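Local coordinates for protein cycloalternan-forming enzyme (Listeria monocytogenes serovar 1/2a, PDB 5F7U) that belongs to glycoside hydrolase family 31 and joins a TIM-barrel domain to several beta-rich domains, one of them a carbohydrate-binding module, at residues 696-704 with 802-813. The protein carries 1 engineered substitution. Numbering follows the deposited sequence.
Sequences YTRMNLLPY and IPMNMTDGYQLG
Tyr-696 meets Gly-813 with its ring edge: CD2 lies 3.4 Å from the carbonyl O of Gly-813, which sits near the ring plane, while the phenol OH reaches on to the backbone of Asp-391. The next residue, Thr-697, brings OG1 close to the Gly-813 backbone, but this hydroxyl is bonded to Lys-693 O within its own helix. Met-699 contributes its carbonyl, which a water links to ND2 of Asn-805; OD1 of that asparagine is held by Asp-824 N. At its nearest atom, the Asn-805 side chain lies about 3 Å from a bound magnesium ion.

Asn-700 shows how a single helical residue can pin a strand and the loop after it. Asn-700 O accepts from Asn-805 N at 2.7 Å, on a lone pair in the carbonyl plane. With CG beside its own backbone N (chi1 -63°), the side-chain amide lies between the two limbs of the 802-813 segment: Asn-700 ND2 donates at 3.0 Å to Asn-805 O, which lies close to the plane of the Asn-700 amide, and Asn-700 OD1 takes Gly-813 N at 2.8 Å, nearly along the C=O axis. Both ends of this buried amide are thereby engaged, which fixes its rotation.

Beyond Asn-700 the contact turns apolar. Leu-701 touches Ile-802 CG2 and Met-804 CG through CD2 alone. Pro-703 meets Pro-803 CB to CB at 3.8 Å, and Tyr-704, CG anti to its backbone N (chi1 170°), sets CD1 3.7 Å from Ile-802 CG2, with Pro-803 CD at the ring edge; its OH bonds to Phe-742 O.

The arrangement joins the helices after the last strand of the family 31 TIM barrel to the five-stranded mixed sheet that begins with strand 801-806: Asn-700 O and ND2 bond the outer edge of that strand, the one away from 825-830.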
ATOM      1  N   TYR A 696       0.407 -19.790 -10.567  1.00 14.51           N
ATOM      2  CA  TYR A 696       0.741 -19.848 -12.005  1.00 14.54           C
ATOM      3  C   TYR A 696       0.160 -18.658 -12.747  1.00 14.06           C
ATOM      4  O   TYR A 696       0.822 -18.091 -13.622  1.00 14.19           O
ATOM      5  CB  TYR A 696       0.296 -21.158 -12.668  1.00 14.91           C
ATOM      6  CG  TYR A 696       0.809 -22.443 -12.025  1.00 15.28           C
ATOM      7  CD1 TYR A 696       1.949 -22.460 -11.196  1.00 15.39           C
ATOM      8  CD2 TYR A 696       0.174 -23.658 -12.302  1.00 15.87           C
ATOM      9  CE1 TYR A 696       2.403 -23.645 -10.614  1.00 15.81           C
ATOM     10  CE2 TYR A 696       0.615 -24.845 -11.733  1.00 16.17           C
ATOM     11  CZ  TYR A 696       1.724 -24.831 -10.892  1.00 16.40           C
ATOM     12  OH  TYR A 696       2.134 -26.018 -10.342  1.00 17.06           O
ATOM     13  N   THR A 697      -1.060 -18.261 -12.387  1.00 13.97           N
ATOM     14  CA  THR A 697      -1.647 -17.049 -12.973  1.00 13.82           C
ATOM     15  C   THR A 697      -0.753 -15.828 -12.737  1.00 13.53           C
ATOM     16  O   THR A 697      -0.512 -15.032 -13.670  1.00 13.21           O
ATOM     17  CB  THR A 697      -3.106 -16.799 -12.500  1.00 13.80           C
ATOM     18  OG1 THR A 697      -3.909 -17.902 -12.934  1.00 14.54           O
ATOM     19  CG2 THR A 697      -3.674 -15.540 -13.135  1.00 13.73           C
ATOM     20  N   ARG A 698      -0.259 -15.684 -11.499  1.00 13.41           N
ATOM     21  CA  ARG A 698       0.628 -14.574 -11.174  1.00 13.40           C
ATOM     22  C   ARG A 698       1.896 -14.637 -12.042  1.00 13.87           C
ATOM     23  O   ARG A 698       2.339 -13.611 -12.568  1.00 13.88           O
ATOM     24  CB  ARG A 698       0.976 -14.541  -9.669  1.00 13.30           C
ATOM     25  CG  ARG A 698       1.846 -13.352  -9.286  1.00 13.21           C
ATOM     26  CD  ARG A 698       2.372 -13.488  -7.861  1.00 13.32           C
ATOM     27  NE  ARG A 698       3.169 -12.334  -7.452  1.00 13.26           N
ATOM     28  CZ  ARG A 698       2.663 -11.158  -7.077  1.00 13.30           C
ATOM     29  NH1 ARG A 698       1.349 -10.927  -7.078  1.00 12.89           N
ATOM     30  NH2 ARG A 698       3.485 -10.187  -6.714  1.00 13.17           N
ATOM     31  N   MET A 699       2.450 -15.835 -12.215  1.00 14.37           N
ATOM     32  CA  MET A 699       3.606 -15.974 -13.077  1.00 15.11           C
ATOM     33  C   MET A 699       3.274 -15.679 -14.546  1.00 15.08           C
ATOM     34  O   MET A 699       4.087 -15.070 -15.247  1.00 14.87           O
ATOM     35  CB  MET A 699       4.323 -17.310 -12.872  1.00 15.87           C
ATOM     36  CG  MET A 699       4.860 -17.490 -11.445  1.00 16.25           C
ATOM     37  SD  MET A 699       5.882 -16.153 -10.784  1.00 16.94           S
ATOM     38  CE  MET A 699       7.431 -16.486 -11.622  1.00 17.55           C
ATOM     39  N   ASN A 700       2.068 -16.045 -14.985  1.00 14.98           N
ATOM     40  CA  ASN A 700       1.613 -15.693 -16.354  1.00 15.70           C
ATOM     41  C   ASN A 700       1.516 -14.169 -16.516  1.00 15.56           C
ATOM     42  O   ASN A 700       1.805 -13.622 -17.580  1.00 16.06           O
ATOM     43  CB  ASN A 700       0.233 -16.287 -16.691  1.00 15.56           C
ATOM     44  CG  ASN A 700       0.195 -17.811 -16.698  1.00 16.36           C
ATOM     45  OD1 ASN A 700      -0.789 -18.393 -16.228  1.00 16.41           O
ATOM     46  ND2 ASN A 700       1.226 -18.466 -17.241  1.00 16.59           N
ATOM     47  N   LEU A 701       1.084 -13.495 -15.456  1.00 15.04           N
ATOM     48  CA  LEU A 701       0.939 -12.033 -15.465  1.00 14.93           C
ATOM     49  C   LEU A 701       2.184 -11.271 -15.038  1.00 14.72           C
ATOM     50  O   LEU A 701       2.186 -10.031 -14.998  1.00 14.54           O
ATOM     51  CB  LEU A 701      -0.277 -11.621 -14.621  1.00 14.72           C
ATOM     52  CG  LEU A 701      -1.658 -12.056 -15.147  1.00 15.08           C
ATOM     53  CD1 LEU A 701      -2.708 -11.742 -14.103  1.00 14.98           C
ATOM     54  CD2 LEU A 701      -2.018 -11.324 -16.439  1.00 16.06           C
ATOM     55  N   LEU A 702       3.255 -11.989 -14.724  1.00 14.75           N
ATOM     56  CA  LEU A 702       4.473 -11.309 -14.250  1.00 14.93           C
ATOM     57  C   LEU A 702       5.001 -10.201 -15.182  1.00 14.89           C
ATOM     58  O   LEU A 702       5.462  -9.176 -14.669  1.00 14.74           O
ATOM     59  CB  LEU A 702       5.571 -12.305 -13.819  1.00 15.19           C
ATOM     60  CG  LEU A 702       6.788 -11.734 -13.072  1.00 15.29           C
ATOM     61  CD1 LEU A 702       6.410 -10.996 -11.788  1.00 14.98           C
ATOM     62  CD2 LEU A 702       7.759 -12.872 -12.757  1.00 15.98           C
ATOM     63  N   PRO A 703       4.902 -10.362 -16.531  1.00 14.87           N
ATOM     64  CA  PRO A 703       5.376  -9.217 -17.346  1.00 15.09           C
ATOM     65  C   PRO A 703       4.552  -7.930 -17.134  1.00 14.65           C
ATOM     66  O   PRO A 703       5.124  -6.833 -17.130  1.00 14.58           O
ATOM     67  CB  PRO A 703       5.248  -9.740 -18.784  1.00 15.59           C
ATOM     68  CG  PRO A 703       5.472 -11.214 -18.627  1.00 15.85           C
ATOM     69  CD  PRO A 703       4.669 -11.545 -17.382  1.00 15.50           C
ATOM     70  N   TYR A 704       3.247  -8.090 -16.930  1.00 14.11           N
ATOM     71  CA  TYR A 704       2.327  -6.994 -16.613  1.00 13.95           C
ATOM     72  C   TYR A 704       2.608  -6.442 -15.215  1.00 13.34           C
ATOM     73  O   TYR A 704       2.696  -5.220 -15.029  1.00 13.19           O
ATOM     74  CB  TYR A 704       0.884  -7.512 -16.711  1.00 14.15           C
ATOM     75  CG  TYR A 704      -0.208  -6.590 -16.203  1.00 14.24           C
ATOM     76  CD1 TYR A 704      -0.757  -5.615 -17.037  1.00 14.58           C
ATOM     77  CD2 TYR A 704      -0.713  -6.714 -14.893  1.00 14.17           C
ATOM     78  CE1 TYR A 704      -1.777  -4.779 -16.595  1.00 14.81           C
ATOM     79  CE2 TYR A 704      -1.716  -5.851 -14.414  1.00 14.21           C
ATOM     80  CZ  TYR A 704      -2.250  -4.905 -15.282  1.00 14.37           C
ATOM     81  OH  TYR A 704      -3.253  -4.050 -14.861  1.00 14.51           O
ATOM     82  N   ILE A 802      -2.324  -6.291 -22.115  1.00 16.54           N
ATOM     83  CA  ILE A 802      -1.748  -6.968 -20.937  1.00 16.02           C
ATOM     84  C   ILE A 802      -0.681  -7.974 -21.375  1.00 16.24           C
ATOM     85  O   ILE A 802      -1.023  -9.002 -21.946  1.00 16.62           O
ATOM     86  CB  ILE A 802      -2.848  -7.669 -20.109  1.00 15.95           C
ATOM     87  CG1 ILE A 802      -3.896  -6.638 -19.637  1.00 15.77           C
ATOM     88  CG2 ILE A 802      -2.250  -8.431 -18.917  1.00 15.86           C
ATOM     89  CD1 ILE A 802      -5.244  -7.261 -19.279  1.00 16.20           C
ATOM     90  N   PRO A 803       0.611  -7.691 -21.087  1.00 16.18           N
ATOM     91  CA  PRO A 803       1.672  -8.655 -21.436  1.00 16.56           C
ATOM     92  C   PRO A 803       1.653  -9.847 -20.504  1.00 16.60           C
ATOM     93  O   PRO A 803       1.424  -9.695 -19.287  1.00 16.13           O
ATOM     94  CB  PRO A 803       2.960  -7.868 -21.249  1.00 16.68           C
ATOM     95  CG  PRO A 803       2.617  -6.820 -20.238  1.00 16.36           C
ATOM     96  CD  PRO A 803       1.147  -6.498 -20.404  1.00 15.98           C
ATOM     97  N   MET A 804       1.883 -11.027 -21.069  1.00 16.86           N
ATOM     98  CA  MET A 804       1.796 -12.274 -20.326  1.00 16.96           C
ATOM     99  C   MET A 804       2.889 -13.241 -20.761  1.00 17.07           C
ATOM    100  O   MET A 804       3.378 -13.175 -21.884  1.00 17.42           O
ATOM    101  CB  MET A 804       0.425 -12.927 -20.496  1.00 17.63           C
ATOM    102  CG  MET A 804      -0.772 -12.049 -20.155  1.00 18.40           C
ATOM    103  SD  MET A 804      -2.319 -12.935 -20.395  1.00 19.98           S
ATOM    104  CE  MET A 804      -2.312 -13.266 -22.146  1.00 20.49           C
ATOM    105  N   ASN A 805       3.265 -14.127 -19.852  1.00 16.88           N
ATOM    106  CA  ASN A 805       4.211 -15.193 -20.150  1.00 17.27           C
ATOM    107  C   ASN A 805       3.430 -16.499 -20.060  1.00 17.56           C
ATOM    108  O   ASN A 805       3.072 -16.921 -18.965  1.00 17.07           O
ATOM    109  CB  ASN A 805       5.373 -15.169 -19.145  1.00 17.52           C
ATOM    110  CG  ASN A 805       6.437 -16.190 -19.479  1.00 18.14           C
ATOM    111  OD1 ASN A 805       6.554 -16.619 -20.623  1.00 18.91           O
ATOM    112  ND2 ASN A 805       7.221 -16.588 -18.483  1.00 18.52           N
ATOM    113  N   MET A 806       3.159 -17.111 -21.217  0.60 18.37           N
ATOM    114  CA  MET A 806       2.257 -18.280 -21.313  0.60 19.05           C
ATOM    115  C   MET A 806       2.989 -19.540 -21.745  0.60 19.44           C
ATOM    116  O   MET A 806       4.038 -19.469 -22.386  0.60 19.77           O
ATOM    117  CB  MET A 806       1.120 -18.008 -22.318  0.60 19.75           C
ATOM    118  CG  MET A 806       0.293 -16.765 -22.030  0.60 20.35           C
ATOM    119  SD  MET A 806      -0.627 -16.830 -20.485  0.60 21.47           S
ATOM    120  CE  MET A 806      -2.287 -17.097 -21.091  0.60 21.16           C
ATOM    121  N   THR A 807       2.416 -20.696 -21.406  1.00 19.27           N
ATOM    122  CA  THR A 807       2.896 -21.985 -21.932  1.00 20.09           C
ATOM    123  C   THR A 807       2.291 -22.190 -23.324  1.00 20.86           C
ATOM    124  O   THR A 807       1.481 -21.378 -23.781  1.00 20.49           O
ATOM    125  CB  THR A 807       2.438 -23.166 -21.063  1.00 20.11           C
ATOM    126  OG1 THR A 807       1.016 -23.314 -21.183  1.00 19.64           O
ATOM    127  CG2 THR A 807       2.829 -22.961 -19.601  1.00 19.56           C
ATOM    128  N   ASP A 808       2.643 -23.297 -23.985  1.00 22.14           N
ATOM    129  CA  ASP A 808       1.968 -23.668 -25.227  1.00 23.21           C
ATOM    130  C   ASP A 808       0.464 -23.944 -25.071  1.00 22.93           C
ATOM    131  O   ASP A 808      -0.244 -24.115 -26.070  1.00 23.31           O
ATOM    132  CB  ASP A 808       2.641 -24.895 -25.858  1.00 24.97           C
ATOM    133  CG  ASP A 808       3.940 -24.555 -26.557  1.00 26.23           C
ATOM    134  OD1 ASP A 808       4.338 -23.375 -26.598  1.00 26.17           O
ATOM    135  OD2 ASP A 808       4.573 -25.486 -27.092  1.00 27.46           O
ATOM    136  N   GLY A 809      -0.011 -24.040 -23.833  1.00 22.35           N
ATOM    137  CA  GLY A 809      -1.437 -24.204 -23.558  1.00 22.05           C
ATOM    138  C   GLY A 809      -2.216 -22.902 -23.685  1.00 21.52           C
ATOM    139  O   GLY A 809      -3.422 -22.912 -23.932  1.00 21.52           O
ATOM    140  N   TYR A 810      -1.529 -21.775 -23.497  1.00 20.92           N
ATOM    141  CA  TYR A 810      -2.102 -20.437 -23.693  1.00 20.22           C
ATOM    142  C   TYR A 810      -3.335 -20.096 -22.817  1.00 20.10           C
ATOM    143  O   TYR A 810      -4.126 -19.220 -23.168  1.00 19.86           O
ATOM    144  CB  TYR A 810      -2.398 -20.208 -25.194  1.00 20.33           C
ATOM    145  CG  TYR A 810      -1.173 -19.859 -26.013  1.00 20.31           C
ATOM    146  CD1 TYR A 810      -0.610 -18.575 -25.945  1.00 19.77           C
ATOM    147  CD2 TYR A 810      -0.580 -20.793 -26.860  1.00 20.60           C
ATOM    148  CE1 TYR A 810       0.504 -18.238 -26.695  1.00 19.96           C
ATOM    149  CE2 TYR A 810       0.536 -20.460 -27.624  1.00 21.07           C
ATOM    150  CZ  TYR A 810       1.070 -19.181 -27.536  1.00 20.63           C
ATOM    151  OH  TYR A 810       2.178 -18.858 -28.296  1.00 21.16           O
ATOM    152  N   GLN A 811      -3.493 -20.791 -21.695  1.00 20.30           N
ATOM    153  CA  GLN A 811      -4.544 -20.436 -20.737  1.00 20.62           C
ATOM    154  C   GLN A 811      -3.919 -19.843 -19.480  1.00 19.54           C
ATOM    155  O   GLN A 811      -2.810 -20.214 -19.114  1.00 19.03           O
ATOM    156  CB  GLN A 811      -5.381 -21.657 -20.358  1.00 22.45           C
ATOM    157  CG  GLN A 811      -6.076 -22.325 -21.565  1.00 25.12           C
ATOM    158  CD  GLN A 811      -7.279 -21.534 -22.079  1.00 27.08           C
ATOM    159  OE1 GLN A 811      -8.110 -21.095 -21.288  1.00 29.54           O
ATOM    160  NE2 GLN A 811      -7.386 -21.354 -23.412  1.00 28.39           N
ATOM    161  N   LEU A 812      -4.649 -18.947 -18.819  1.00 18.91           N
ATOM    162  CA  LEU A 812      -4.224 -18.444 -17.511  1.00 18.44           C
ATOM    163  C   LEU A 812      -4.191 -19.599 -16.513  1.00 18.22           C
ATOM    164  O   LEU A 812      -5.031 -20.492 -16.567  1.00 18.84           O
ATOM    165  CB  LEU A 812      -5.164 -17.339 -17.025  1.00 18.58           C
ATOM    166  CG  LEU A 812      -5.088 -16.031 -17.809  1.00 19.09           C
ATOM    167  CD1 LEU A 812      -6.239 -15.134 -17.378  1.00 19.98           C
ATOM    168  CD2 LEU A 812      -3.742 -15.338 -17.616  1.00 19.39           C
ATOM    169  N   GLY A 813      -3.196 -19.605 -15.638  1.00 17.83           N
ATOM    170  CA  GLY A 813      -3.085 -20.648 -14.621  1.00 17.79           C
ATOM    171  C   GLY A 813      -2.270 -21.873 -15.013  1.00 18.64           C
ATOM    172  O   GLY A 813      -2.405 -22.921 -14.392  1.00 18.61           O
TER
HETATM  173  O   HOH W   1       6.848 -15.328 -15.791  1.00 15.93           O